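PDB 3BDI: AB hydrolase-1 domain-containing protein, which is of unknown function but, as an ABHD14-family member of the alpha/beta hydrolase superfamily, probably acts as a hydrolase. Local coordinates for residues V16-K20 with S40-D44; K140-I146 with E168-I173. All coordinates share one frame; numbering follows the deposited sequence.

Interaction 1. Residues V16-K20 with S40-D44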
loop_
_atom_site.group_PDB
_atom_site.type_symbol
_atom_site.label_atom_id
_atom_site.label_comp_id
_atom_site.label_asym_id
_atom_site.label_seq_id
_atom_site.Cartn_x
_atom_site.Cartn_y
_atom_site.Cartn_z
ATOM N N VAL A 16 -3.368 14.311 9.369
ATOM C CA VAL A 16 -3.592 13.259 8.401
ATOM C C VAL A 16 -5.011 12.737 8.533
ATOM O O VAL A 16 -5.426 12.363 9.627
ATOM C CB VAL A 16 -2.578 12.122 8.644
ATOM C CG1 VAL A 16 -2.854 10.927 7.748
ATOM C CG2 VAL A 16 -1.186 12.660 8.395
ATOM N N PHE A 17 -5.744 12.695 7.430
ATOM C CA PHE A 17 -7.019 11.998 7.379
ATOM C C PHE A 17 -6.770 10.511 7.208
ATOM O O PHE A 17 -5.945 10.095 6.412
ATOM C CB PHE A 17 -7.852 12.482 6.193
ATOM C CG PHE A 17 -9.160 11.744 6.024
ATOM C CD1 PHE A 17 -10.175 11.947 6.930
ATOM C CD2 PHE A 17 -9.384 10.869 4.957
ATOM C CE1 PHE A 17 -11.351 11.264 6.823
ATOM C CE2 PHE A 17 -10.568 10.191 4.817
ATOM C CZ PHE A 17 -11.585 10.418 5.759
ATOM N N GLN A 18 -7.498 9.701 7.978
ATOM C CA GLN A 18 -7.468 8.261 7.760
ATOM C C GLN A 18 -8.796 7.604 7.938
ATOM O O GLN A 18 -9.679 8.104 8.638
ATOM C CB GLN A 18 -6.432 7.570 8.687
ATOM C CG GLN A 18 -6.824 7.541 10.160
ATOM C CD GLN A 18 -5.811 6.772 11.026
ATOM O OE1 GLN A 18 -4.782 6.324 10.541
ATOM N NE2 GLN A 18 -6.062 6.676 12.333
ATOM N N ARG A 19 -8.910 6.452 7.318
ATOM C CA ARG A 19 -10.039 5.523 7.465
ATOM C C ARG A 19 -9.517 4.222 8.017
ATOM O O ARG A 19 -8.478 3.745 7.591
ATOM C CB ARG A 19 -10.677 5.288 6.108
ATOM C CG ARG A 19 -10.894 6.574 5.311
ATOM C CD ARG A 19 -11.516 6.300 3.976
ATOM N NE ARG A 19 -12.951 6.026 4.082
ATOM C CZ ARG A 19 -13.631 5.295 3.195
ATOM N NH1 ARG A 19 -12.991 4.644 2.234
ATOM N NH2 ARG A 19 -14.948 5.152 3.342
ATOM N N LYS A 20 -10.235 3.646 8.997
ATOM C CA LYS A 20 -9.737 2.408 9.587
ATOM C C LYS A 20 -10.871 1.510 10.020
ATOM O O LYS A 20 -11.920 2.004 10.332
ATOM C CB LYS A 20 -8.804 2.678 10.772
ATOM C CG LYS A 20 -9.499 3.265 11.967
ATOM C CD LYS A 20 -8.512 3.662 13.048
ATOM C CE LYS A 20 -9.219 4.100 14.325
ATOM N NZ LYS A 20 -8.296 4.730 15.342
ATOM N N SER A 40 -7.882 7.727 0.051
ATOM C CA SER A 40 -8.371 6.638 0.883
ATOM C C SER A 40 -9.852 6.351 0.676
ATOM O O SER A 40 -10.308 5.236 1.018
ATOM C CB SER A 40 -8.109 6.928 2.349
ATOM O OG SER A 40 -8.852 8.046 2.763
HETATM N N MSE A 41 -10.612 7.297 0.106
HETATM C CA MSE A 41 -12.026 7.046 -0.224
HETATM C C MSE A 41 -12.182 6.005 -1.327
HETATM O O MSE A 41 -13.187 5.281 -1.362
HETATM C CB MSE A 41 -12.746 8.332 -0.614
HETATM C CG MSE A 41 -12.719 9.407 0.435
HETATM SE SE MSE A 41 -13.665 8.916 2.063
HETATM C CE MSE A 41 -15.405 8.743 1.287
ATOM N N ASP A 42 -11.191 5.895 -2.203
ATOM C CA ASP A 42 -11.368 5.087 -3.395
ATOM C C ASP A 42 -11.276 3.591 -3.155
ATOM O O ASP A 42 -11.660 2.801 -4.021
ATOM C CB ASP A 42 -10.417 5.568 -4.468
ATOM C CG ASP A 42 -10.810 6.910 -4.962
ATOM O OD1 ASP A 42 -11.839 7.000 -5.676
ATOM O OD2 ASP A 42 -10.160 7.919 -4.656
ATOM N N TRP A 43 -10.810 3.159 -1.985
ATOM C CA TRP A 43 -10.805 1.782 -1.597
ATOM C C TRP A 43 -12.261 1.288 -1.362
ATOM O O TRP A 43 -12.445 0.070 -1.204
ATOM C CB TRP A 43 -9.980 1.584 -0.301
ATOM C CG TRP A 43 -8.572 2.119 -0.314
ATOM C CD1 TRP A 43 -8.061 2.981 0.604
ATOM C CD2 TRP A 43 -7.493 1.831 -1.248
ATOM N NE1 TRP A 43 -6.742 3.259 0.305
ATOM C CE2 TRP A 43 -6.371 2.583 -0.826
ATOM C CE3 TRP A 43 -7.394 1.093 -2.439
ATOM C CZ2 TRP A 43 -5.151 2.522 -1.471
ATOM C CZ3 TRP A 43 -6.163 1.040 -3.084
ATOM C CH2 TRP A 43 -5.053 1.778 -2.592
ATOM N N ASP A 44 -13.234 2.185 -1.312
ATOM C CA ASP A 44 -14.657 1.788 -1.209
ATOM C C ASP A 44 -15.028 0.914 -2.405
ATOM O O ASP A 44 -15.899 0.045 -2.289
ATOM C CB ASP A 44 -15.606 3.019 -1.264
ATOM C CG ASP A 44 -15.726 3.804 0.026
ATOM O OD1 ASP A 44 -15.234 3.311 1.050
ATOM O OD2 ASP A 44 -16.381 4.890 -0.068
#
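Asp44 OD1 is gripped by both terminal nitrogens of Arg19. NH1 lies 2.9 Å from Asp44 OD1, and NH2 lies 3.0 Å from the same oxygen. Both bonds are bent at hydrogen. OD1 sits in the guanidinium plane, but the carboxylate is turned 67° against that plane. NH2 therefore meets OD1 on its syn side, while NH1 comes from above the carboxylate. This is an end-on salt bridge to one oxygen, not a side-by-side pair. NH1 also donates to the backbone, with Arg19 NH1 3.0 Å from Ser40 O. The third nitrogen, NE, pairs with Glu6 of the neighbouring strand, so the cation is shared by two carboxylates, those of Asp44 and Glu6.

Met41, a selenomethionine, covers one face of the guanidinium. Its SE lies 3.6 Å from Arg19 NE, offset toward the rim. Met41 CG stands anti to the carbonyl carbon (chi1 -58°), and the bend at chi2 (-64°) puts SE over that face. SE also makes a longer, oblique Met-aromatic contact with Phe17. The Phe17 ring turns its edge to the serine, with CE2 3.4 Å from Ser40 OG. That hydroxyl is hydrogen-bonded to Asp63. With an alanine at the Arg19 position, Asp44 and Glu6 would probably lose their shared cation, and Ser40 O this donor.

The loop holding 40-44 joins strand 28-33 to helix 48-53 of the alpha/beta hydrolase fold, and this contact fastens it to strand 14-21 beside strand 57-62.

Interaction 2. Residues K140-I146 with E168-I173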
loop_
_atom_site.group_PDB
_atom_site.type_symbol
_atom_site.label_atom_id
_atom_site.label_comp_id
_atom_site.label_asym_id
_atom_site.label_seq_id
_atom_site.Cartn_x
_atom_site.Cartn_y
_atom_site.Cartn_z
ATOM N N LYS A 140 16.386 -1.158 -7.947
ATOM C CA LYS A 140 16.429 -2.604 -8.247
ATOM C C LYS A 140 17.480 -3.332 -7.414
ATOM O O LYS A 140 17.256 -4.477 -6.968
ATOM C CB LYS A 140 16.724 -2.814 -9.734
ATOM C CG LYS A 140 15.658 -2.256 -10.642
ATOM C CD LYS A 140 16.041 -2.459 -12.101
ATOM C CE LYS A 140 15.054 -1.736 -12.986
ATOM N NZ LYS A 140 15.411 -1.917 -14.439
ATOM N N GLY A 141 18.640 -2.697 -7.202
ATOM C CA GLY A 141 19.718 -3.348 -6.472
ATOM C C GLY A 141 19.335 -3.533 -5.013
ATOM O O GLY A 141 19.776 -4.478 -4.362
ATOM N N ASP A 142 18.463 -2.666 -4.495
ATOM C CA ASP A 142 18.045 -2.815 -3.107
ATOM C C ASP A 142 16.841 -3.752 -3.004
ATOM O O ASP A 142 16.688 -4.520 -2.040
ATOM C CB ASP A 142 17.691 -1.433 -2.549
ATOM C CG ASP A 142 18.793 -0.407 -2.804
ATOM O OD1 ASP A 142 19.729 -0.366 -1.982
ATOM O OD2 ASP A 142 18.729 0.330 -3.829
HETATM N N MSE A 143 15.962 -3.675 -3.999
HETATM C CA MSE A 143 14.819 -4.550 -4.091
HETATM C C MSE A 143 15.242 -5.988 -4.130
HETATM O O MSE A 143 14.534 -6.825 -3.611
HETATM C CB MSE A 143 13.961 -4.230 -5.320
HETATM C CG MSE A 143 13.150 -2.959 -5.142
HETATM SE SE MSE A 143 12.235 -2.349 -6.745
HETATM C CE MSE A 143 12.074 -3.865 -7.772
ATOM N N LYS A 144 16.406 -6.294 -4.732
ATOM C CA LYS A 144 16.849 -7.675 -4.743
ATOM C C LYS A 144 16.996 -8.269 -3.347
ATOM O O LYS A 144 16.880 -9.507 -3.210
ATOM C CB LYS A 144 18.120 -7.898 -5.600
ATOM C CG LYS A 144 19.416 -7.459 -5.025
ATOM C CD LYS A 144 20.594 -7.789 -5.991
ATOM C CE LYS A 144 21.910 -7.336 -5.418
ATOM N NZ LYS A 144 23.108 -7.862 -6.157
ATOM N N LYS A 145 17.159 -7.404 -2.344
ATOM C CA LYS A 145 17.331 -7.791 -0.950
ATOM C C LYS A 145 16.046 -8.079 -0.169
ATOM O O LYS A 145 16.094 -8.713 0.892
ATOM C CB LYS A 145 18.156 -6.732 -0.226
ATOM N N ILE A 146 14.904 -7.639 -0.683
ATOM C CA ILE A 146 13.643 -7.816 0.050
ATOM C C ILE A 146 13.353 -9.271 0.376
ATOM O O ILE A 146 13.287 -10.136 -0.506
ATOM C CB ILE A 146 12.440 -7.175 -0.733
ATOM C CG1 ILE A 146 12.624 -5.655 -0.780
ATOM C CG2 ILE A 146 11.107 -7.488 -0.098
ATOM C CD1 ILE A 146 11.685 -4.947 -1.822
ATOM N N GLU A 168 10.124 -7.982 -14.752
ATOM C CA GLU A 168 11.407 -7.647 -14.190
ATOM C C GLU A 168 11.371 -7.537 -12.652
ATOM O O GLU A 168 12.169 -8.112 -11.937
ATOM C CB GLU A 168 11.933 -6.373 -14.800
ATOM C CG GLU A 168 13.384 -6.208 -14.458
ATOM C CD GLU A 168 14.017 -4.989 -15.042
ATOM O OE1 GLU A 168 13.323 -4.243 -15.780
ATOM O OE2 GLU A 168 15.222 -4.810 -14.743
ATOM N N TYR A 169 10.388 -6.825 -12.103
ATOM C CA TYR A 169 10.311 -6.723 -10.656
ATOM C C TYR A 169 10.027 -8.077 -10.017
ATOM O O TYR A 169 10.496 -8.341 -8.908
ATOM C CB TYR A 169 9.236 -5.713 -10.251
ATOM C CG TYR A 169 9.525 -4.270 -10.561
ATOM C CD1 TYR A 169 10.776 -3.837 -11.011
ATOM C CD2 TYR A 169 8.531 -3.300 -10.386
ATOM C CE1 TYR A 169 11.017 -2.495 -11.286
ATOM C CE2 TYR A 169 8.765 -1.984 -10.656
ATOM C CZ TYR A 169 10.002 -1.564 -11.113
ATOM O OH TYR A 169 10.235 -0.232 -11.381
ATOM N N ALA A 170 9.278 -8.938 -10.703
ATOM C CA ALA A 170 8.952 -10.254 -10.182
ATOM C C ALA A 170 10.208 -11.123 -10.087
ATOM O O ALA A 170 10.344 -11.962 -9.200
ATOM C CB ALA A 170 7.926 -10.925 -11.065
ATOM N N SER A 171 11.114 -10.898 -11.004
ATOM C CA SER A 171 12.403 -11.603 -10.955
ATOM C C SER A 171 13.326 -11.086 -9.863
ATOM O O SER A 171 14.040 -11.849 -9.191
ATOM C CB SER A 171 13.101 -11.408 -12.288
ATOM O OG SER A 171 12.313 -11.869 -13.351
ATOM N N ILE A 172 13.374 -9.777 -9.707
ATOM C CA ILE A 172 14.200 -9.153 -8.699
ATOM C C ILE A 172 13.777 -9.549 -7.275
ATOM O O ILE A 172 14.629 -9.817 -6.416
ATOM C CB ILE A 172 14.199 -7.600 -8.868
ATOM C CG1 ILE A 172 14.861 -7.230 -10.205
ATOM C CG2 ILE A 172 14.891 -6.904 -7.715
ATOM C CD1 ILE A 172 14.617 -5.779 -10.642
ATOM N N ILE A 173 12.478 -9.522 -6.975
ATOM C CA ILE A 173 12.032 -9.814 -5.612
ATOM C C ILE A 173 11.750 -11.306 -5.510
ATOM O O ILE A 173 10.795 -11.822 -6.030
ATOM C CB ILE A 173 10.773 -8.961 -5.228
ATOM C CG1 ILE A 173 11.100 -7.487 -5.379
ATOM C CG2 ILE A 173 10.356 -9.287 -3.830
ATOM C CD1 ILE A 173 9.867 -6.544 -5.190
#
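The Tyr169 ring takes the methyl end of Met143 over one face and the Lys140 chain at its edge. Met143 is a selenomethionine, and its CE lies 3.5 Å from Tyr169 CD1. The methyl stands 4.0 Å from the ring centroid, 29° off the normal, which makes a CH-pi contact. SE is also above the face but farther off, a Met-aromatic contact. The bend at chi3 (23°) carries CE to the CD1 side of the ring. At the edge, Lys140 CE passes near the ring plane at a looser distance.

Lys140 continues to a salt bridge, with NZ 2.9 Å from Glu168 OE2. The nitrogen approaches from above the carboxylate plane, 36° out of it. The two side chains meet at about a right angle. The lysine chain runs extended beyond CG to reach Glu168. Nearer the backbone, CB and CG cross over Ile172 CD1, with Lys140 CG 3.7 Å from Ile172 CD1.

Helix 163-172 is the connection of a beta-alpha-beta crossover between the parallel, neighbouring strands 150-155 and 177-181 of the alpha/beta hydrolase fold. Here its C-terminal end packs against the short helix 140-143 and the turn after it. Tyr169 also touches Leu152 and Trp154 of strand 150-155, and Met143 reaches Ile115 of helix 109-120.

Ile172 buries more surface in this contact than any other residue. Its CG2 faces backbone, 3.4 Å from Lys144 N and 3.5 Å from Lys140 O, and also meets Met143 CB. The backbones come close here: Lys144 CA lies 3.5 Å from Ile172 O in a nearly straight CA-H...O contact. Beyond it, Ile146 CD1 meets Ile173 CD1 at 4.1 Å. Ile146 also rests on Thr118 and Leu119 of helix 109-120.

Overall arrangement
From the N terminus, strand 14-21 enters interaction 1 first. The chain then forms strand 28-33 and returns at 40-44, closing a loop of 19 residues without helix. Helix 48-53, strand 57-62, helix 83-96, strand 102-107, helix 109-120 and strand 125-131 follow before interaction 2 opens at 140-146. After strand 150-155 and the first half of helix 163-172, 168-173 closes this second loop. The two loops are in series and neither nest nor cross. The centres of interactions 1 and 2 are 29 Å apart. Interaction 1 ties strand 14-21, next to edge strand 5-11, to the loop after strand 28-33; interaction 2 ties helix 140-143 to the end of helix 163-172, before edge strand 177-181.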